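Local coordinates for protein NAD nucleotidase (Haemophilus influenzae, PDB 3ZTV) that hydrolyses NAD to adenosine and nicotinamide riboside, and also removes the 5'-phosphate of nucleotides such as AMP, at residues A[400-408]-A[509-517]; A[439-449]-A[523-531]. One frame throughout, in Å; residues are numbered along the deposited sequence.

Both contacts lie in the C-terminal, adenosine-binding part of the chain, and their segments alternate, so the loops they close cross. Strand 404-408 comes first. The chain passes through strand 435-442 into helix 443-460. It returns as strand 508-514, which pairs with 404-408 and closes the first loop as contact 1. After helix 515-518 comes helix 525-530, which packs on segment 439-449 and closes the second loop as contact 2. Strand 508-514 runs between 404-408 and 435-442 in one mixed sheet, and Tyr509 N and Val511 N probably bond to Met441 O and Tyr439 O. Contact 1 joins sheet to ligand pocket; contact 2 packs helix 525-530 on strand 439-442 and the start of helix 443-460.

Contact 1: A[400-408]-A[509-517]; sequences KTVDLTIQN and YLVGTNAYV. With ADN (adenosine), chain D.
Asn514 ends strand 509-514 and reaches across to Gln407 and Asn408. Asn514 CB passes Gln407 OE1 at 3.8 Å. CG sits between the backbone N and carbonyl carbon (chi1 68°), which aims ND2 at the other strand. ND2 then donates twice. Asn514 ND2 is 2.8 Å from Gln407 OE1 and stands above that carbonyl plane. Asn514 ND2 is 2.9 Å from Asn408 OD1 and arrives nearly head-on to the C=O. Both acceptors lie close to the Asn514 amide plane. The tip oxygen, OD1, accepts from Val517 N and caps the short, weakly bonded helical turn that follows.

The parallel strand ladder leads up to this site. Gly512 N bonds to Leu404 O, and Gly512 O accepts from Ile406 N. Thr513 OG1 adds a side-chain bond to Ile406 O (2.8 Å). At the other end, Asp403 N donates to Leu510 O, while Asp403 OD2 takes Leu510 N on its anti side at 2.9 Å.

Asn408 ND2 gives a straight bond to N3 of adenosine (3.1 Å). Tyr516 lays its ring flat over the purine, with C5 above the ring centre. Phe432 and Asn434 also belong to the pocket.

With OD1 engaged by Asn514, the Asn408 amide is held with its NH2 toward the base. Asn514 thus probably acts as a second-shell residue that positions Asn408, which binds the adenosine directly.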
loop_
_atom_site.group_PDB
_atom_site.type_symbol
_atom_site.label_atom_id
_atom_site.label_comp_id
_atom_site.label_asym_id
_atom_site.label_seq_id
_atom_site.Cartn_x
_atom_site.Cartn_y
_atom_site.Cartn_z
ATOM N N LYS A 400 -0.185 -16.035 17.467
ATOM C CA LYS A 400 -1.598 -15.700 17.669
ATOM C C LYS A 400 -2.470 -16.130 16.488
ATOM O O LYS A 400 -3.682 -16.301 16.627
ATOM C CB LYS A 400 -1.773 -14.203 17.941
ATOM C CG LYS A 400 -1.241 -13.288 16.844
ATOM C CD LYS A 400 -1.415 -11.823 17.233
ATOM C CE LYS A 400 -0.666 -10.899 16.288
ATOM N NZ LYS A 400 0.816 -11.092 16.371
ATOM N N THR A 401 -1.838 -16.322 15.336
ATOM C CA THR A 401 -2.526 -16.627 14.090
ATOM C C THR A 401 -2.823 -18.114 13.887
ATOM O O THR A 401 -3.686 -18.478 13.096
ATOM C CB THR A 401 -1.678 -16.158 12.902
ATOM O OG1 THR A 401 -0.347 -16.675 13.048
ATOM C CG2 THR A 401 -1.623 -14.633 12.852
ATOM N N VAL A 402 -2.095 -18.975 14.585
ATOM C CA VAL A 402 -2.182 -20.412 14.333
ATOM C C VAL A 402 -3.484 -21.045 14.835
ATOM O O VAL A 402 -3.914 -20.797 15.961
ATOM C CB VAL A 402 -0.951 -21.147 14.913
ATOM C CG1 VAL A 402 -1.155 -22.655 14.904
ATOM C CG2 VAL A 402 0.296 -20.770 14.125
ATOM N N ASP A 403 -4.106 -21.853 13.978
ATOM C CA ASP A 403 -5.361 -22.526 14.329
ATOM C C ASP A 403 -5.164 -23.855 15.058
ATOM O O ASP A 403 -5.971 -24.242 15.904
ATOM C CB ASP A 403 -6.197 -22.760 13.072
ATOM C CG ASP A 403 -6.671 -21.469 12.440
ATOM O OD1 ASP A 403 -7.323 -20.669 13.143
ATOM O OD2 ASP A 403 -6.387 -21.253 11.249
ATOM N N LEU A 404 -4.094 -24.564 14.718
ATOM C CA LEU A 404 -3.842 -25.863 15.322
ATOM C C LEU A 404 -2.389 -26.226 15.104
ATOM O O LEU A 404 -1.754 -25.744 14.163
ATOM C CB LEU A 404 -4.768 -26.925 14.714
ATOM C CG LEU A 404 -4.614 -27.203 13.216
ATOM C CD1 LEU A 404 -3.772 -28.457 12.986
ATOM C CD2 LEU A 404 -5.975 -27.316 12.513
ATOM N N THR A 405 -1.856 -27.059 15.990
ATOM C CA THR A 405 -0.512 -27.586 15.797
ATOM C C THR A 405 -0.523 -29.104 15.893
ATOM O O THR A 405 -1.390 -29.686 16.550
ATOM C CB THR A 405 0.475 -27.041 16.836
ATOM O OG1 THR A 405 -0.010 -27.348 18.146
ATOM C CG2 THR A 405 0.648 -25.536 16.687
ATOM N N ILE A 406 0.442 -29.737 15.236
ATOM C CA ILE A 406 0.580 -31.191 15.238
ATOM C C ILE A 406 2.028 -31.554 15.537
ATOM O O ILE A 406 2.944 -31.016 14.910
ATOM C CB ILE A 406 0.167 -31.793 13.884
ATOM C CG1 ILE A 406 -1.311 -31.494 13.608
ATOM C CG2 ILE A 406 0.465 -33.285 13.844
ATOM C CD1 ILE A 406 -1.756 -31.822 12.196
ATOM N N GLN A 407 2.225 -32.457 16.499
ATOM C CA GLN A 407 3.556 -32.908 16.926
ATOM C C GLN A 407 3.600 -34.433 16.890
ATOM O O GLN A 407 2.632 -35.101 17.263
ATOM C CB GLN A 407 3.873 -32.389 18.342
ATOM C CG GLN A 407 5.191 -32.888 18.955
ATOM C CD GLN A 407 6.436 -32.268 18.326
ATOM O OE1 GLN A 407 6.355 -31.430 17.438
ATOM N NE2 GLN A 407 7.601 -32.690 18.801
ATOM N N ASN A 408 4.716 -34.992 16.433
ATOM C CA ASN A 408 4.894 -36.445 16.407
ATOM C C ASN A 408 5.393 -36.979 17.754
ATOM O O ASN A 408 6.261 -36.373 18.385
ATOM C CB ASN A 408 5.858 -36.854 15.285
ATOM C CG ASN A 408 7.262 -36.315 15.494
ATOM O OD1 ASN A 408 7.468 -35.109 15.625
ATOM N ND2 ASN A 408 8.236 -37.219 15.543
ATOM N N TYR A 509 -6.747 -23.547 7.067
ATOM C CA TYR A 509 -6.241 -23.363 8.422
ATOM C C TYR A 509 -4.758 -23.016 8.414
ATOM O O TYR A 509 -4.015 -23.492 7.558
ATOM C CB TYR A 509 -6.436 -24.650 9.232
ATOM C CG TYR A 509 -7.888 -25.024 9.436
ATOM C CD1 TYR A 509 -8.551 -25.836 8.524
ATOM C CD2 TYR A 509 -8.592 -24.569 10.538
ATOM C CE1 TYR A 509 -9.882 -26.173 8.704
ATOM C CE2 TYR A 509 -9.923 -24.900 10.725
ATOM C CZ TYR A 509 -10.558 -25.703 9.808
ATOM O OH TYR A 509 -11.889 -26.031 10.001
ATOM N N LEU A 510 -4.331 -22.197 9.371
ATOM C CA LEU A 510 -2.899 -22.017 9.597
ATOM C C LEU A 510 -2.453 -23.082 10.587
ATOM O O LEU A 510 -2.896 -23.101 11.741
ATOM C CB LEU A 510 -2.564 -20.616 10.107
ATOM C CG LEU A 510 -1.064 -20.315 10.235
ATOM C CD1 LEU A 510 -0.384 -20.348 8.884
ATOM C CD2 LEU A 510 -0.856 -18.966 10.891
ATOM N N VAL A 511 -1.589 -23.967 10.103
ATOM C CA VAL A 511 -1.180 -25.155 10.835
ATOM C C VAL A 511 0.299 -25.070 11.186
ATOM O O VAL A 511 1.137 -24.798 10.317
ATOM C CB VAL A 511 -1.430 -26.416 9.986
ATOM C CG1 VAL A 511 -0.859 -27.652 10.666
ATOM C CG2 VAL A 511 -2.932 -26.576 9.698
ATOM N N GLY A 512 0.619 -25.287 12.459
ATOM C CA GLY A 512 2.007 -25.316 12.893
ATOM C C GLY A 512 2.472 -26.725 13.201
ATOM O O GLY A 512 1.717 -27.541 13.741
ATOM N N THR A 513 3.724 -27.022 12.871
ATOM C CA THR A 513 4.310 -28.320 13.187
ATOM C C THR A 513 5.818 -28.118 13.370
ATOM O O THR A 513 6.288 -26.984 13.307
ATOM C CB THR A 513 3.971 -29.351 12.102
ATOM O OG1 THR A 513 4.324 -30.661 12.551
ATOM C CG2 THR A 513 4.702 -29.044 10.813
ATOM N N ASN A 514 6.571 -29.183 13.625
ATOM C CA ASN A 514 8.014 -29.020 13.747
ATOM C C ASN A 514 8.677 -29.157 12.374
ATOM O O ASN A 514 8.116 -29.758 11.461
ATOM C CB ASN A 514 8.627 -29.972 14.788
ATOM C CG ASN A 514 8.559 -31.416 14.369
ATOM O OD1 ASN A 514 9.150 -31.807 13.367
ATOM N ND2 ASN A 514 7.843 -32.227 15.146
ATOM N N ALA A 515 9.876 -28.597 12.241
ATOM C CA ALA A 515 10.576 -28.556 10.963
ATOM C C ALA A 515 10.886 -29.943 10.398
ATOM O O ALA A 515 10.941 -30.120 9.183
ATOM C CB ALA A 515 11.850 -27.743 11.101
ATOM N N TYR A 516 11.087 -30.913 11.283
ATOM C CA TYR A 516 11.393 -32.283 10.880
ATOM C C TYR A 516 10.245 -32.911 10.087
ATOM O O TYR A 516 10.421 -33.308 8.941
ATOM C CB TYR A 516 11.752 -33.106 12.127
ATOM C CG TYR A 516 11.937 -34.602 11.950
ATOM C CD1 TYR A 516 13.136 -35.136 11.485
ATOM C CD2 TYR A 516 10.924 -35.485 12.304
ATOM C CE1 TYR A 516 13.300 -36.511 11.354
ATOM C CE2 TYR A 516 11.078 -36.849 12.176
ATOM C CZ TYR A 516 12.264 -37.360 11.701
ATOM O OH TYR A 516 12.407 -38.726 11.579
ATOM N N VAL A 517 9.054 -32.987 10.672
ATOM C CA VAL A 517 7.932 -33.554 9.915
ATOM C C VAL A 517 7.394 -32.623 8.817
ATOM O O VAL A 517 6.753 -33.080 7.869
ATOM C CB VAL A 517 6.781 -34.047 10.819
ATOM C CG1 VAL A 517 7.282 -35.134 11.764
ATOM C CG2 VAL A 517 6.165 -32.900 11.591
HETATM O "O5'" ADN D . 14.324 -42.807 16.567
HETATM C "C5'" ADN D . 13.787 -42.253 15.363
HETATM C "C4'" ADN D . 12.478 -41.544 15.691
HETATM O "O4'" ADN D . 12.732 -40.386 16.492
HETATM C "C3'" ADN D . 11.747 -41.050 14.459
HETATM O "O3'" ADN D . 10.840 -42.039 13.961
HETATM C "C2'" ADN D . 11.008 -39.826 14.966
HETATM O "O2'" ADN D . 9.731 -40.184 15.507
HETATM C "C1'" ADN D . 11.878 -39.311 16.097
HETATM N N9 ADN D . 12.702 -38.184 15.609
HETATM C C8 ADN D . 13.942 -38.242 15.082
HETATM N N7 ADN D . 14.382 -36.998 14.747
HETATM C C5 ADN D . 13.403 -36.121 15.060
HETATM C C6 ADN D . 13.189 -34.658 14.985
HETATM N N6 ADN D . 14.124 -33.820 14.482
HETATM N N1 ADN D . 12.015 -34.173 15.434
HETATM C C2 ADN D . 11.055 -34.967 15.942
HETATM N N3 ADN D . 11.179 -36.298 16.042
HETATM C C4 ADN D . 12.309 -36.915 15.632
#

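Contact 2: A[439-449]-A[523-531]; sequences YKMEGSLVKQV and GYKTFGKLF
Phe527 carries Val449 CG2 over the centre of one ring face, a CH-pi contact at 3.8 Å from the centroid and 5° off the ring normal. Val449 CG2 lies anti to its own backbone N, which directs this methyl to the ring. The same methyl also touches Tyr524 CD2.

Met441 meets Phe527 at the ring edge. Met441 SD lies in the ring plane, 3.9 Å from Phe527 CE1, a Met-aromatic contact. Met441 CE continues to Leu530 CD1 (3.7 Å). Tyr439 runs beside Phe527 with the planes 28° apart, but the rings are slid past each other and barely overlap. One face of the Tyr439 ring takes Leu530 CB in a second CH-pi contact, 3.9 Å from the centroid. Tyr439 OH reaches the edge of the Phe531 ring, but its hydrogen bond goes to Ala518 O.

Thr526 packs against the helix at Leu445 and Val449. Thr526 CB is 3.8 Å from Val449 CB. Thr526 CG2 rests against Leu445 O. Its OG1 bonds to Asp452 further along helix 443-460. No hydrogen bond joins the two segments, so side-chain packing carries the contact.

Helix 525-530 lies across strand 439-442 and runs at 130° to helix 443-449, the axes of these two helical segments coming within 9.1 Å. Phe527 also touches Thr513 of strand 508-514, and Val449 touches Ile406 of strand 404-408.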
loop_
_atom_site.group_PDB
_atom_site.type_symbol
_atom_site.label_atom_id
_atom_site.label_comp_id
_atom_site.label_asym_id
_atom_site.label_seq_id
_atom_site.Cartn_x
_atom_site.Cartn_y
_atom_site.Cartn_z
ATOM N N TYR A 439 2.126 -24.043 7.665
ATOM C CA TYR A 439 1.499 -24.108 6.352
ATOM C C TYR A 439 0.084 -23.564 6.453
ATOM O O TYR A 439 -0.559 -23.663 7.499
ATOM C CB TYR A 439 1.388 -25.551 5.866
ATOM C CG TYR A 439 2.688 -26.221 5.486
ATOM C CD1 TYR A 439 3.425 -25.784 4.390
ATOM C CD2 TYR A 439 3.160 -27.324 6.196
ATOM C CE1 TYR A 439 4.601 -26.401 4.031
ATOM C CE2 TYR A 439 4.338 -27.954 5.838
ATOM C CZ TYR A 439 5.051 -27.487 4.749
ATOM O OH TYR A 439 6.221 -28.097 4.387
ATOM N N LYS A 440 -0.406 -23.002 5.351
ATOM C CA LYS A 440 -1.802 -22.589 5.246
ATOM C C LYS A 440 -2.472 -23.621 4.348
ATOM O O LYS A 440 -2.145 -23.714 3.168
ATOM C CB LYS A 440 -1.897 -21.196 4.619
ATOM C CG LYS A 440 -3.308 -20.630 4.543
ATOM C CD LYS A 440 -3.810 -20.192 5.905
ATOM C CE LYS A 440 -5.086 -19.374 5.775
ATOM N NZ LYS A 440 -5.661 -19.019 7.100
ATOM N N MET A 441 -3.383 -24.414 4.904
ATOM C CA MET A 441 -3.834 -25.625 4.225
ATOM C C MET A 441 -5.284 -25.969 4.547
ATOM O O MET A 441 -5.751 -25.766 5.667
ATOM C CB MET A 441 -2.916 -26.801 4.592
ATOM C CG MET A 441 -2.836 -27.080 6.090
ATOM S SD MET A 441 -1.563 -28.271 6.589
ATOM C CE MET A 441 -2.169 -29.775 5.836
ATOM N N GLU A 442 -5.988 -26.494 3.549
ATOM C CA GLU A 442 -7.391 -26.866 3.706
ATOM C C GLU A 442 -7.596 -27.986 4.725
ATOM O O GLU A 442 -6.717 -28.825 4.935
ATOM C CB GLU A 442 -7.992 -27.280 2.359
ATOM C CG GLU A 442 -8.224 -26.123 1.394
ATOM C CD GLU A 442 -6.982 -25.722 0.611
ATOM O OE1 GLU A 442 -5.897 -26.293 0.850
ATOM O OE2 GLU A 442 -7.094 -24.828 -0.255
ATOM N N GLY A 443 -8.766 -27.995 5.353
ATOM C CA GLY A 443 -9.104 -29.022 6.321
ATOM C C GLY A 443 -8.967 -30.436 5.788
ATOM O O GLY A 443 -8.609 -31.350 6.530
ATOM N N SER A 444 -9.259 -30.629 4.506
ATOM C CA SER A 444 -9.131 -31.954 3.902
ATOM C C SER A 444 -7.687 -32.459 3.954
ATOM O O SER A 444 -7.438 -33.653 4.124
ATOM C CB SER A 444 -9.641 -31.939 2.460
ATOM O OG SER A 444 -8.909 -31.008 1.677
ATOM N N LEU A 445 -6.736 -31.541 3.809
ATOM C CA LEU A 445 -5.320 -31.895 3.881
ATOM C C LEU A 445 -4.867 -32.142 5.317
ATOM O O LEU A 445 -3.951 -32.929 5.555
ATOM C CB LEU A 445 -4.464 -30.804 3.238
ATOM C CG LEU A 445 -4.600 -30.662 1.721
ATOM C CD1 LEU A 445 -3.922 -29.388 1.248
ATOM C CD2 LEU A 445 -4.029 -31.879 1.010
ATOM N N VAL A 446 -5.496 -31.458 6.267
ATOM C CA VAL A 446 -5.219 -31.707 7.678
ATOM C C VAL A 446 -5.623 -33.139 8.013
ATOM O O VAL A 446 -4.867 -33.868 8.652
ATOM C CB VAL A 446 -5.942 -30.715 8.607
ATOM C CG1 VAL A 446 -5.705 -31.087 10.074
ATOM C CG2 VAL A 446 -5.472 -29.287 8.329
ATOM N N LYS A 447 -6.807 -33.544 7.561
ATOM C CA LYS A 447 -7.245 -34.924 7.746
ATOM C C LYS A 447 -6.230 -35.888 7.136
ATOM O O LYS A 447 -5.831 -36.866 7.772
ATOM C CB LYS A 447 -8.625 -35.152 7.122
ATOM C CG LYS A 447 -9.783 -34.506 7.877
ATOM C CD LYS A 447 -11.115 -34.783 7.179
ATOM C CE LYS A 447 -12.302 -34.292 7.991
ATOM N NZ LYS A 447 -13.592 -34.382 7.232
ATOM N N GLN A 448 -5.809 -35.602 5.906
ATOM C CA GLN A 448 -4.888 -36.488 5.208
ATOM C C GLN A 448 -3.541 -36.641 5.920
ATOM O O GLN A 448 -2.992 -37.734 5.983
ATOM C CB GLN A 448 -4.677 -36.045 3.758
ATOM C CG GLN A 448 -3.945 -37.083 2.936
ATOM C CD GLN A 448 -4.690 -38.408 2.879
ATOM O OE1 GLN A 448 -5.819 -38.478 2.386
ATOM N NE2 GLN A 448 -4.062 -39.464 3.384
ATOM N N VAL A 449 -2.998 -35.554 6.460
ATOM C CA VAL A 449 -1.707 -35.685 7.128
ATOM C C VAL A 449 -1.817 -36.535 8.402
ATOM O O VAL A 449 -0.899 -37.292 8.715
ATOM C CB VAL A 449 -0.997 -34.324 7.383
ATOM C CG1 VAL A 449 -1.636 -33.573 8.525
ATOM C CG2 VAL A 449 0.490 -34.546 7.657
ATOM N N GLY A 523 6.990 -40.217 7.599
ATOM C CA GLY A 523 5.827 -40.572 6.803
ATOM C C GLY A 523 4.741 -39.517 6.685
ATOM O O GLY A 523 3.631 -39.817 6.248
ATOM N N TYR A 524 5.051 -38.279 7.064
ATOM C CA TYR A 524 4.102 -37.179 6.936
ATOM C C TYR A 524 4.030 -36.723 5.473
ATOM O O TYR A 524 4.397 -35.596 5.130
ATOM C CB TYR A 524 4.487 -36.030 7.876
ATOM C CG TYR A 524 4.105 -36.268 9.331
ATOM C CD1 TYR A 524 4.658 -37.320 10.060
ATOM C CD2 TYR A 524 3.195 -35.436 9.973
ATOM C CE1 TYR A 524 4.309 -37.530 11.390
ATOM C CE2 TYR A 524 2.840 -35.637 11.293
ATOM C CZ TYR A 524 3.391 -36.687 11.993
ATOM O OH TYR A 524 3.030 -36.879 13.302
ATOM N N LYS A 525 3.538 -37.617 4.618
ATOM C CA LYS A 525 3.538 -37.410 3.170
ATOM C C LYS A 525 2.936 -36.075 2.747
ATOM O O LYS A 525 3.502 -35.368 1.907
ATOM C CB LYS A 525 2.821 -38.564 2.455
ATOM C CG LYS A 525 3.543 -39.899 2.564
ATOM C CD LYS A 525 2.814 -40.999 1.805
ATOM C CE LYS A 525 3.522 -42.338 1.962
ATOM N NZ LYS A 525 2.703 -43.467 1.445
ATOM N N THR A 526 1.793 -35.725 3.325
ATOM C CA THR A 526 1.103 -34.498 2.951
ATOM C C THR A 526 1.975 -33.257 3.166
ATOM O O THR A 526 2.019 -32.381 2.303
ATOM C CB THR A 526 -0.264 -34.359 3.669
ATOM O OG1 THR A 526 -1.178 -35.341 3.155
ATOM C CG2 THR A 526 -0.848 -32.981 3.454
ATOM N N PHE A 527 2.664 -33.173 4.303
ATOM C CA PHE A 527 3.572 -32.047 4.542
ATOM C C PHE A 527 4.697 -32.035 3.504
ATOM O O PHE A 527 5.116 -30.975 3.039
ATOM C CB PHE A 527 4.187 -32.100 5.946
ATOM C CG PHE A 527 3.247 -31.694 7.059
ATOM C CD1 PHE A 527 2.152 -30.874 6.826
ATOM C CD2 PHE A 527 3.488 -32.122 8.356
ATOM C CE1 PHE A 527 1.307 -30.505 7.870
ATOM C CE2 PHE A 527 2.655 -31.758 9.398
ATOM C CZ PHE A 527 1.563 -30.948 9.157
ATOM N N GLY A 528 5.196 -33.218 3.162
ATOM C CA GLY A 528 6.237 -33.342 2.157
ATOM C C GLY A 528 5.837 -32.750 0.819
ATOM O O GLY A 528 6.664 -32.180 0.107
ATOM N N LYS A 529 4.561 -32.881 0.474
ATOM C CA LYS A 529 4.054 -32.351 -0.788
ATOM C C LYS A 529 3.788 -30.845 -0.737
ATOM O O LYS A 529 3.878 -30.157 -1.759
ATOM C CB LYS A 529 2.802 -33.111 -1.232
ATOM C CG LYS A 529 3.095 -34.537 -1.676
ATOM C CD LYS A 529 1.822 -35.320 -1.953
ATOM C CE LYS A 529 2.117 -36.808 -2.075
ATOM N NZ LYS A 529 0.877 -37.624 -2.226
ATOM N N LEU A 530 3.465 -30.328 0.446
ATOM C CA LEU A 530 3.223 -28.896 0.595
ATOM C C LEU A 530 4.533 -28.114 0.579
ATOM O O LEU A 530 4.565 -26.949 0.187
ATOM C CB LEU A 530 2.467 -28.591 1.890
ATOM C CG LEU A 530 1.194 -29.379 2.209
ATOM C CD1 LEU A 530 0.481 -28.751 3.389
ATOM C CD2 LEU A 530 0.268 -29.460 1.008
ATOM N N PHE A 531 5.608 -28.760 1.020
ATOM C CA PHE A 531 6.914 -28.113 1.112
ATOM C C PHE A 531 7.338 -27.504 -0.226
ATOM O O PHE A 531 7.309 -28.174 -1.262
ATOM C CB PHE A 531 7.964 -29.111 1.613
ATOM C CG PHE A 531 9.290 -28.485 1.950
ATOM C CD1 PHE A 531 9.426 -27.676 3.066
ATOM C CD2 PHE A 531 10.400 -28.717 1.153
ATOM C CE1 PHE A 531 10.647 -27.102 3.381
ATOM C CE2 PHE A 531 11.624 -28.145 1.461
ATOM C CZ PHE A 531 11.747 -27.336 2.576
#